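Local coordinates for uncharacterized protein (Pseudomonas aeruginosa UCBPP-PA14, PDB 3FD9) that acts as a transcriptional anti-activator of type III secretion, probably by disrupting self-association and DNA binding of the activator ExsA, at residues 34-39 and 70-75; 49-54 and 82-87; 105-110 and 237-242. One frame throughout, in Å; residues are numbered along the deposited sequence.

Overall arrangement
All three contacts are mainly buried and apolar, and differ in what brings their side chains together. Contacts 1 and 2 belong to the N-terminal domain, their centres about 13 Å apart, and they touch through helix 66-76, which forms one side of contact 1 and lies against contact 2. Contact 1 is peripheral, its centre about 23 Å from the chain's centre, yet covered in part by a second subunit; it packs aliphatic groups. Contact 2 sets a loop against a helix start through two cysteines and an indole face. Contact 3, its centre about 13 Å from the chain's centre, is separate from both and pairs tryptophans between helices 96-115 and 232-241.

Contact 1: residues 34-39 and 70-75; sequences ALLQRM and RQILLC
Leu36 and Leu73 face each other across the gap with matching first torsions: in each, CG stands anti to the carbonyl carbon (chi1 -64°), which carries the isobutyl end toward the opposite helix although neither CB points straight at it. The two side chains approach at a slant, with Leu36 CD2 3.9 Å from Leu73 CD2. The same Leu36 methyl also reaches the branch methyl of Ile72, with CD2 to CG2 at 4.1 Å and the two side chains crossing at about a right angle. Met39, a selenomethionine, uses the root of its chain instead. Its CB packs 3.8 Å from Leu73 CD2, and its CG lies 4.1 Å from Leu73 CD1, so that both methyls of one leucine are engaged by one neighbour. Beyond CG the chain bends at chi2 (-54°) and its selenium end leads away from helix 66-76.

This is helix-to-helix packing within the all-helical part of the N-terminal domain. The segments 34-39 and 70-75 of helices 30-39 and 66-76 run almost parallel, at 9°, with helices 42-50 and 52-60 between them in sequence. The local axes remain 11.1 Å apart even at closest approach, and the nearest backbone positions, CA of Met39 and CA of Leu73, are separated by 7.4 Å, which leaves the leucine branches to bridge the distance. Ile72 is shared more widely, since it also touches Leu40 and Leu64 in loops and Leu48 of helix 42-50. The contact also meets the second subunit: Leu201 of that subunit packs on Leu73, its Trp193 packs on Met39, and its Glu112 forms a salt bridge with Arg38.

Contact 2: residues 49-54 and 82-87; sequences FRCEWL and GWCAEL
Leu87 lies across the indole of Trp53, its CB 4.0 Å from the centroid of the five-membered ring and 26° off the ring normal, a CH-pi contact over one face. The leucine crosses the indole at about a right angle, and its CD1 lies 3.5 Å from Trp53 CE3. Beside this pair Cys51 meets Cys84. Cys51 CB sits 3.4 Å from Cys84 SG, while the two SG atoms of Cys51 and Cys84 are 4.0 Å apart, too far for a disulfide.

A second shell fixes these groups. Cys51 SG occupies the position between its own backbone N and carbonyl carbon (chi1 82°), from which it accepts the N-H of Leu54 at 3.6 Å from Leu54 N, nearly straight at 167°, as the N-cap of helix 52-60. The indole nitrogen NE1 of Trp53 gives a hydrogen bond to Asp89 OD2, which helps fix the ring's rotation. A short 3-10 turn over residues 83-86 presents Cys84 and delivers Leu87 to the ring.

The contact therefore joins the junction of helices 42-50 and 52-60 to the loop leading into strand 90-92, with helix 66-76 alongside, where Ile72 touches Trp53 and Cys75 touches Leu87.

Contact 3: residues 105-110 and 237-242; sequences LPVYGW and QAWLHE
Val107 and Leu240 are the residues whose CA atoms come nearest, 7.7 Å apart, where segments 105-110 and 237-241 cross at 42°, their axes 11.8 Å apart at closest approach. Helix 96-115 is kinked at Pro106, whose ring nitrogen has no hydrogen to give to the turn before. The contact packs this helix against helix 232-241 of the C-terminal domain, 127 residues away in the chain.

Val107 CG2 meets Leu240 CD2 at 3.5 Å and also lies 4.0 Å from Trp239 CZ3, the side chains crossing at about a right angle in both cases. One turn on from Val107, Trp110 meets the same Trp239 in a T-shaped, edge-to-face pair, the edge of Trp239 turned toward the face of Trp110, with Trp110 CZ3 4.0 Å from Trp239 CH2 and the planes at 74°. Both tryptophans have CG anti to the backbone N, which extends each ring from its helix into the gap.

Leu219 of helix 217-223 touches both Val107 and Trp239, and Arg243 makes a cation-pi contact with Trp239. The contact is apolar and aromatic, so it probably rests on dispersion and ring quadrupoles, with a positive charge that probably adds to the electrostatic hold on one indole.

Contact 1: residues 34-39 and 70-75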
loop_
_atom_site.group_PDB
_atom_site.type_symbol
_atom_site.label_atom_id
_atom_site.label_comp_id
_atom_site.label_asym_id
_atom_site.label_seq_id
_atom_site.Cartn_x
_atom_site.Cartn_y
_atom_site.Cartn_z
ATOM N N ALA A 34 -2.363 -12.073 7.920
ATOM C CA ALA A 34 -1.695 -13.251 8.458
ATOM C C ALA A 34 -2.404 -13.777 9.695
ATOM O O ALA A 34 -2.469 -14.985 9.920
ATOM C CB ALA A 34 -0.229 -12.943 8.776
ATOM N N LEU A 35 -2.926 -12.867 10.505
ATOM C CA LEU A 35 -3.578 -13.260 11.740
ATOM C C LEU A 35 -4.908 -13.902 11.397
ATOM O O LEU A 35 -5.278 -14.941 11.943
ATOM C CB LEU A 35 -3.789 -12.043 12.629
ATOM C CG LEU A 35 -4.606 -12.268 13.899
ATOM C CD1 LEU A 35 -4.030 -13.390 14.751
ATOM C CD2 LEU A 35 -4.702 -10.963 14.687
ATOM N N LEU A 36 -5.619 -13.270 10.472
ATOM C CA LEU A 36 -6.892 -13.777 10.001
ATOM C C LEU A 36 -6.727 -15.153 9.370
ATOM O O LEU A 36 -7.540 -16.036 9.603
ATOM C CB LEU A 36 -7.524 -12.806 9.006
ATOM C CG LEU A 36 -7.894 -11.436 9.569
ATOM C CD1 LEU A 36 -8.312 -10.496 8.461
ATOM C CD2 LEU A 36 -8.986 -11.570 10.612
ATOM N N GLN A 37 -5.673 -15.342 8.586
ATOM C CA GLN A 37 -5.473 -16.619 7.920
ATOM C C GLN A 37 -5.244 -17.728 8.925
ATOM O O GLN A 37 -5.657 -18.861 8.715
ATOM C CB GLN A 37 -4.328 -16.550 6.920
ATOM C CG GLN A 37 -4.764 -15.981 5.588
ATOM C CD GLN A 37 -3.625 -15.807 4.602
ATOM O OE1 GLN A 37 -2.453 -15.698 4.988
ATOM N NE2 GLN A 37 -3.965 -15.775 3.312
ATOM N N ARG A 38 -4.597 -17.400 10.032
ATOM C CA ARG A 38 -4.288 -18.403 11.046
ATOM C C ARG A 38 -5.536 -18.768 11.848
ATOM O O ARG A 38 -5.719 -19.930 12.237
ATOM C CB ARG A 38 -3.177 -17.892 11.965
ATOM C CG ARG A 38 -2.913 -18.765 13.154
ATOM C CD ARG A 38 -2.416 -20.139 12.723
ATOM N NE ARG A 38 -1.129 -20.094 12.041
ATOM C CZ ARG A 38 -0.504 -21.163 11.557
ATOM N NH1 ARG A 38 -1.049 -22.363 11.680
ATOM N NH2 ARG A 38 0.668 -21.040 10.949
HETATM N N MSE A 39 -6.391 -17.776 12.089
HETATM C CA MSE A 39 -7.493 -17.944 13.026
HETATM C C MSE A 39 -8.776 -18.437 12.360
HETATM O O MSE A 39 -9.564 -19.176 12.961
HETATM C CB MSE A 39 -7.754 -16.640 13.776
HETATM C CG MSE A 39 -6.548 -16.125 14.509
HETATM SE SE MSE A 39 -5.786 -17.472 15.711
HETATM C CE MSE A 39 -3.929 -16.911 15.645
ATOM N N ARG A 70 -10.863 -7.804 15.517
ATOM C CA ARG A 70 -11.411 -8.565 16.634
ATOM C C ARG A 70 -12.849 -9.009 16.356
ATOM O O ARG A 70 -13.183 -10.184 16.542
ATOM C CB ARG A 70 -11.343 -7.784 17.950
ATOM C CG ARG A 70 -11.295 -8.693 19.164
ATOM C CD ARG A 70 -11.500 -7.949 20.477
ATOM N NE ARG A 70 -12.891 -7.980 20.933
ATOM C CZ ARG A 70 -13.641 -6.900 21.114
ATOM N NH1 ARG A 70 -13.128 -5.700 20.892
ATOM N NH2 ARG A 70 -14.895 -7.016 21.532
ATOM N N GLN A 71 -13.683 -8.072 15.906
ATOM C CA GLN A 71 -15.086 -8.354 15.619
ATOM C C GLN A 71 -15.240 -9.461 14.592
ATOM O O GLN A 71 -16.098 -10.330 14.726
ATOM C CB GLN A 71 -15.814 -7.100 15.146
ATOM C CG GLN A 71 -16.208 -6.158 16.280
ATOM C CD GLN A 71 -17.209 -6.777 17.248
ATOM O OE1 GLN A 71 -18.252 -7.298 16.835
ATOM N NE2 GLN A 71 -16.897 -6.720 18.543
ATOM N N ILE A 72 -14.406 -9.431 13.562
ATOM C CA ILE A 72 -14.390 -10.507 12.584
ATOM C C ILE A 72 -14.187 -11.843 13.289
ATOM O O ILE A 72 -14.998 -12.755 13.146
ATOM C CB ILE A 72 -13.275 -10.307 11.552
ATOM C CG1 ILE A 72 -13.601 -9.115 10.662
ATOM C CG2 ILE A 72 -13.101 -11.561 10.717
ATOM C CD1 ILE A 72 -12.494 -8.721 9.732
ATOM N N LEU A 73 -13.112 -11.945 14.066
ATOM C CA LEU A 73 -12.810 -13.178 14.789
ATOM C C LEU A 73 -13.946 -13.561 15.733
ATOM O O LEU A 73 -14.230 -14.743 15.948
ATOM C CB LEU A 73 -11.497 -13.051 15.566
ATOM C CG LEU A 73 -10.233 -12.856 14.724
ATOM C CD1 LEU A 73 -9.012 -13.058 15.583
ATOM C CD2 LEU A 73 -10.197 -13.799 13.534
ATOM N N LEU A 74 -14.593 -12.549 16.293
ATOM C CA LEU A 74 -15.670 -12.765 17.240
ATOM C C LEU A 74 -16.855 -13.398 16.529
ATOM O O LEU A 74 -17.226 -14.546 16.796
ATOM C CB LEU A 74 -16.080 -11.430 17.858
ATOM C CG LEU A 74 -16.926 -11.476 19.125
ATOM C CD1 LEU A 74 -16.383 -12.512 20.084
ATOM C CD2 LEU A 74 -16.948 -10.105 19.774
ATOM N N CYS A 75 -17.435 -12.635 15.609
ATOM C CA CYS A 75 -18.596 -13.072 14.859
ATOM C C CYS A 75 -18.401 -14.409 14.161
ATOM O O CYS A 75 -19.357 -15.150 13.975
ATOM C CB CYS A 75 -18.983 -12.014 13.837
ATOM S SG CYS A 75 -19.521 -10.484 14.603
#

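Contact 2: residues 49-54 and 82-87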
loop_
_atom_site.group_PDB
_atom_site.type_symbol
_atom_site.label_atom_id
_atom_site.label_comp_id
_atom_site.label_asym_id
_atom_site.label_seq_id
_atom_site.Cartn_x
_atom_site.Cartn_y
_atom_site.Cartn_z
ATOM N N PHE A 49 -14.567 -12.721 2.826
ATOM C CA PHE A 49 -14.121 -11.915 1.703
ATOM C C PHE A 49 -15.276 -11.506 0.810
ATOM O O PHE A 49 -15.202 -10.487 0.133
ATOM C CB PHE A 49 -13.042 -12.637 0.888
ATOM C CG PHE A 49 -11.704 -12.699 1.574
ATOM C CD1 PHE A 49 -10.912 -13.830 1.481
ATOM C CD2 PHE A 49 -11.249 -11.632 2.328
ATOM C CE1 PHE A 49 -9.678 -13.890 2.120
ATOM C CE2 PHE A 49 -10.018 -11.686 2.970
ATOM C CZ PHE A 49 -9.235 -12.814 2.867
ATOM N N ARG A 50 -16.347 -12.292 0.821
ATOM C CA ARG A 50 -17.484 -12.031 -0.053
ATOM C C ARG A 50 -18.643 -11.320 0.639
ATOM O O ARG A 50 -19.628 -10.953 -0.007
ATOM C CB ARG A 50 -17.972 -13.333 -0.693
ATOM C CG ARG A 50 -17.440 -13.565 -2.102
ATOM C CD ARG A 50 -17.562 -15.021 -2.519
ATOM N NE ARG A 50 -18.695 -15.680 -1.877
ATOM C CZ ARG A 50 -18.579 -16.664 -0.990
ATOM N NH1 ARG A 50 -17.376 -17.111 -0.649
ATOM N NH2 ARG A 50 -19.664 -17.208 -0.451
ATOM N N CYS A 51 -18.527 -11.112 1.945
ATOM C CA CYS A 51 -19.653 -10.581 2.704
ATOM C C CYS A 51 -19.896 -9.095 2.439
ATOM O O CYS A 51 -18.985 -8.361 2.069
ATOM C CB CYS A 51 -19.484 -10.871 4.199
ATOM S SG CYS A 51 -18.432 -9.733 5.102
ATOM N N GLU A 52 -21.134 -8.658 2.628
ATOM C CA GLU A 52 -21.535 -7.289 2.295
ATOM C C GLU A 52 -20.772 -6.224 3.066
ATOM O O GLU A 52 -20.373 -5.215 2.497
ATOM C CB GLU A 52 -23.035 -7.102 2.524
ATOM C CG GLU A 52 -23.901 -7.648 1.407
ATOM C CD GLU A 52 -23.863 -6.768 0.170
ATOM O OE1 GLU A 52 -22.917 -5.951 0.041
ATOM O OE2 GLU A 52 -24.783 -6.894 -0.671
ATOM N N TRP A 53 -20.597 -6.452 4.366
ATOM C CA TRP A 53 -19.900 -5.518 5.253
ATOM C C TRP A 53 -18.508 -5.232 4.737
ATOM O O TRP A 53 -18.151 -4.087 4.506
ATOM C CB TRP A 53 -19.821 -6.078 6.672
ATOM C CG TRP A 53 -19.028 -5.240 7.625
ATOM C CD1 TRP A 53 -19.416 -4.063 8.198
ATOM C CD2 TRP A 53 -17.719 -5.522 8.143
ATOM N NE1 TRP A 53 -18.429 -3.590 9.029
ATOM C CE2 TRP A 53 -17.373 -4.465 9.011
ATOM C CE3 TRP A 53 -16.797 -6.559 7.943
ATOM C CZ2 TRP A 53 -16.157 -4.413 9.682
ATOM C CZ3 TRP A 53 -15.586 -6.510 8.611
ATOM C CH2 TRP A 53 -15.275 -5.438 9.473
ATOM N N LEU A 54 -17.723 -6.280 4.544
ATOM C CA LEU A 54 -16.351 -6.099 4.103
ATOM C C LEU A 54 -16.316 -5.522 2.687
ATOM O O LEU A 54 -15.400 -4.789 2.332
ATOM C CB LEU A 54 -15.572 -7.413 4.191
ATOM C CG LEU A 54 -14.060 -7.297 3.986
ATOM C CD1 LEU A 54 -13.463 -6.212 4.880
ATOM C CD2 LEU A 54 -13.365 -8.629 4.229
ATOM N N GLY A 82 -24.343 -17.614 8.453
ATOM C CA GLY A 82 -24.671 -16.232 8.158
ATOM C C GLY A 82 -24.084 -15.295 9.194
ATOM O O GLY A 82 -24.669 -14.258 9.501
ATOM N N TRP A 83 -22.921 -15.673 9.726
ATOM C CA TRP A 83 -22.240 -14.911 10.772
ATOM C C TRP A 83 -21.852 -13.516 10.301
ATOM O O TRP A 83 -21.867 -12.565 11.080
ATOM C CB TRP A 83 -21.007 -15.659 11.262
ATOM C CG TRP A 83 -19.997 -15.963 10.186
ATOM C CD1 TRP A 83 -20.026 -17.002 9.297
ATOM C CD2 TRP A 83 -18.794 -15.235 9.907
ATOM N NE1 TRP A 83 -18.924 -16.956 8.476
ATOM C CE2 TRP A 83 -18.152 -15.880 8.831
ATOM C CE3 TRP A 83 -18.200 -14.094 10.460
ATOM C CZ2 TRP A 83 -16.956 -15.422 8.294
ATOM C CZ3 TRP A 83 -17.016 -13.642 9.926
ATOM C CH2 TRP A 83 -16.403 -14.303 8.857
ATOM N N CYS A 84 -21.516 -13.399 9.022
ATOM C CA CYS A 84 -21.182 -12.110 8.433
ATOM C C CYS A 84 -22.266 -11.062 8.668
ATOM O O CYS A 84 -21.991 -9.864 8.688
ATOM C CB CYS A 84 -20.959 -12.266 6.934
ATOM S SG CYS A 84 -19.584 -13.324 6.513
ATOM N N ALA A 85 -23.500 -11.516 8.830
ATOM C CA ALA A 85 -24.626 -10.609 8.960
ATOM C C ALA A 85 -24.589 -9.853 10.281
ATOM O O ALA A 85 -25.386 -8.939 10.492
ATOM C CB ALA A 85 -25.935 -11.374 8.821
ATOM N N GLU A 86 -23.671 -10.234 11.165
ATOM C CA GLU A 86 -23.560 -9.607 12.480
ATOM C C GLU A 86 -22.470 -8.552 12.525
ATOM O O GLU A 86 -22.290 -7.870 13.534
ATOM C CB GLU A 86 -23.305 -10.659 13.558
ATOM C CG GLU A 86 -24.560 -11.371 14.014
ATOM C CD GLU A 86 -25.593 -10.403 14.574
ATOM O OE1 GLU A 86 -25.213 -9.561 15.423
ATOM O OE2 GLU A 86 -26.778 -10.481 14.169
ATOM N N LEU A 87 -21.739 -8.418 11.426
ATOM C CA LEU A 87 -20.658 -7.452 11.353
ATOM C C LEU A 87 -21.195 -6.059 11.084
ATOM O O LEU A 87 -22.028 -5.869 10.206
ATOM C CB LEU A 87 -19.678 -7.838 10.246
ATOM C CG LEU A 87 -18.867 -9.103 10.500
ATOM C CD1 LEU A 87 -18.112 -9.503 9.252
ATOM C CD2 LEU A 87 -17.929 -8.877 11.651
#

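Contact 3: residues 105-110 and 237-242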
loop_
_atom_site.group_PDB
_atom_site.type_symbol
_atom_site.label_atom_id
_atom_site.label_comp_id
_atom_site.label_asym_id
_atom_site.label_seq_id
_atom_site.Cartn_x
_atom_site.Cartn_y
_atom_site.Cartn_z
ATOM N N LEU A 105 -20.889 10.668 1.192
ATOM C CA LEU A 105 -20.445 10.044 -0.053
ATOM C C LEU A 105 -21.351 8.901 -0.536
ATOM O O LEU A 105 -21.731 8.859 -1.708
ATOM C CB LEU A 105 -18.994 9.574 0.065
ATOM C CG LEU A 105 -17.942 10.672 0.083
ATOM C CD1 LEU A 105 -16.576 10.060 -0.085
ATOM C CD2 LEU A 105 -18.192 11.705 -1.011
ATOM N N PRO A 106 -21.691 7.958 0.356
ATOM C CA PRO A 106 -22.661 6.925 -0.036
ATOM C C PRO A 106 -23.990 7.535 -0.477
ATOM O O PRO A 106 -24.523 7.206 -1.539
ATOM C CB PRO A 106 -22.866 6.134 1.253
ATOM C CG PRO A 106 -21.570 6.312 2.002
ATOM C CD PRO A 106 -21.145 7.726 1.703
ATOM N N VAL A 107 -24.519 8.434 0.342
ATOM C CA VAL A 107 -25.789 9.081 0.054
ATOM C C VAL A 107 -25.765 9.784 -1.292
ATOM O O VAL A 107 -26.745 9.745 -2.038
ATOM C CB VAL A 107 -26.158 10.091 1.148
ATOM C CG1 VAL A 107 -27.224 11.052 0.653
ATOM C CG2 VAL A 107 -26.616 9.349 2.403
ATOM N N TYR A 108 -24.652 10.430 -1.606
ATOM C CA TYR A 108 -24.562 11.172 -2.858
ATOM C C TYR A 108 -24.501 10.235 -4.046
ATOM O O TYR A 108 -25.045 10.527 -5.097
ATOM C CB TYR A 108 -23.351 12.103 -2.874
ATOM C CG TYR A 108 -23.316 12.977 -4.102
ATOM C CD1 TYR A 108 -23.812 14.280 -4.069
ATOM C CD2 TYR A 108 -22.819 12.494 -5.304
ATOM C CE1 TYR A 108 -23.794 15.085 -5.198
ATOM C CE2 TYR A 108 -22.800 13.285 -6.434
ATOM C CZ TYR A 108 -23.287 14.579 -6.376
ATOM O OH TYR A 108 -23.258 15.367 -7.499
ATOM N N GLY A 109 -23.825 9.108 -3.879
ATOM C CA GLY A 109 -23.790 8.104 -4.926
ATOM C C GLY A 109 -25.182 7.573 -5.186
ATOM O O GLY A 109 -25.582 7.359 -6.326
ATOM N N TRP A 110 -25.925 7.362 -4.110
ATOM C CA TRP A 110 -27.306 6.920 -4.213
ATOM C C TRP A 110 -28.169 7.993 -4.884
ATOM O O TRP A 110 -28.830 7.725 -5.879
ATOM C CB TRP A 110 -27.852 6.557 -2.834
ATOM C CG TRP A 110 -29.260 6.116 -2.865
ATOM C CD1 TRP A 110 -29.719 4.841 -3.034
ATOM C CD2 TRP A 110 -30.418 6.946 -2.737
ATOM N NE1 TRP A 110 -31.093 4.828 -3.016
ATOM C CE2 TRP A 110 -31.545 6.111 -2.835
ATOM C CE3 TRP A 110 -30.611 8.315 -2.546
ATOM C CZ2 TRP A 110 -32.841 6.598 -2.747
ATOM C CZ3 TRP A 110 -31.901 8.799 -2.460
ATOM C CH2 TRP A 110 -32.999 7.944 -2.564
ATOM N N GLN A 237 -29.808 6.110 10.574
ATOM C CA GLN A 237 -29.413 4.717 10.389
ATOM C C GLN A 237 -30.475 4.018 9.558
ATOM O O GLN A 237 -30.169 3.409 8.540
ATOM C CB GLN A 237 -29.218 4.010 11.734
ATOM C CG GLN A 237 -28.424 2.712 11.651
ATOM C CD GLN A 237 -29.308 1.506 11.369
ATOM O OE1 GLN A 237 -30.539 1.601 11.397
ATOM N NE2 GLN A 237 -28.686 0.362 11.111
ATOM N N ALA A 238 -31.727 4.141 9.981
ATOM C CA ALA A 238 -32.852 3.501 9.304
ATOM C C ALA A 238 -32.976 3.953 7.855
ATOM O O ALA A 238 -33.274 3.154 6.975
ATOM C CB ALA A 238 -34.137 3.788 10.046
ATOM N N TRP A 239 -32.762 5.242 7.617
ATOM C CA TRP A 239 -32.888 5.794 6.275
ATOM C C TRP A 239 -31.873 5.145 5.350
ATOM O O TRP A 239 -32.210 4.708 4.253
ATOM C CB TRP A 239 -32.673 7.303 6.294
ATOM C CG TRP A 239 -33.105 7.981 5.044
ATOM C CD1 TRP A 239 -34.348 8.455 4.766
ATOM C CD2 TRP A 239 -32.296 8.286 3.901
ATOM N NE1 TRP A 239 -34.372 9.024 3.518
ATOM C CE2 TRP A 239 -33.122 8.937 2.966
ATOM C CE3 TRP A 239 -30.954 8.067 3.575
ATOM C CZ2 TRP A 239 -32.659 9.367 1.730
ATOM C CZ3 TRP A 239 -30.494 8.496 2.342
ATOM C CH2 TRP A 239 -31.344 9.140 1.437
ATOM N N LEU A 240 -30.625 5.083 5.804
ATOM C CA LEU A 240 -29.540 4.544 4.998
ATOM C C LEU A 240 -29.786 3.076 4.759
ATOM O O LEU A 240 -29.625 2.574 3.650
ATOM C CB LEU A 240 -28.205 4.717 5.716
ATOM C CG LEU A 240 -27.730 6.145 5.965
ATOM C CD1 LEU A 240 -26.457 6.142 6.807
ATOM C CD2 LEU A 240 -27.504 6.849 4.650
ATOM N N HIS A 241 -30.174 2.390 5.823
ATOM C CA HIS A 241 -30.416 0.958 5.771
ATOM C C HIS A 241 -31.478 0.574 4.737
ATOM O O HIS A 241 -31.256 -0.299 3.911
ATOM C CB HIS A 241 -30.815 0.451 7.153
ATOM C CG HIS A 241 -30.740 -1.035 7.287
ATOM N ND1 HIS A 241 -31.765 -1.787 7.817
ATOM C CD2 HIS A 241 -29.766 -1.911 6.945
ATOM C CE1 HIS A 241 -31.423 -3.063 7.801
ATOM N NE2 HIS A 241 -30.215 -3.165 7.276
ATOM N N GLU A 242 -32.625 1.233 4.776
ATOM C CA GLU A 242 -33.707 0.928 3.849
ATOM C C GLU A 242 -33.318 1.153 2.400
ATOM O O GLU A 242 -34.098 0.877 1.487
ATOM C CB GLU A 242 -34.941 1.757 4.187
ATOM C CG GLU A 242 -35.817 1.126 5.262
ATOM C CD GLU A 242 -36.613 2.148 6.039
ATOM O OE1 GLU A 242 -37.132 3.105 5.417
ATOM O OE2 GLU A 242 -36.718 1.988 7.276
#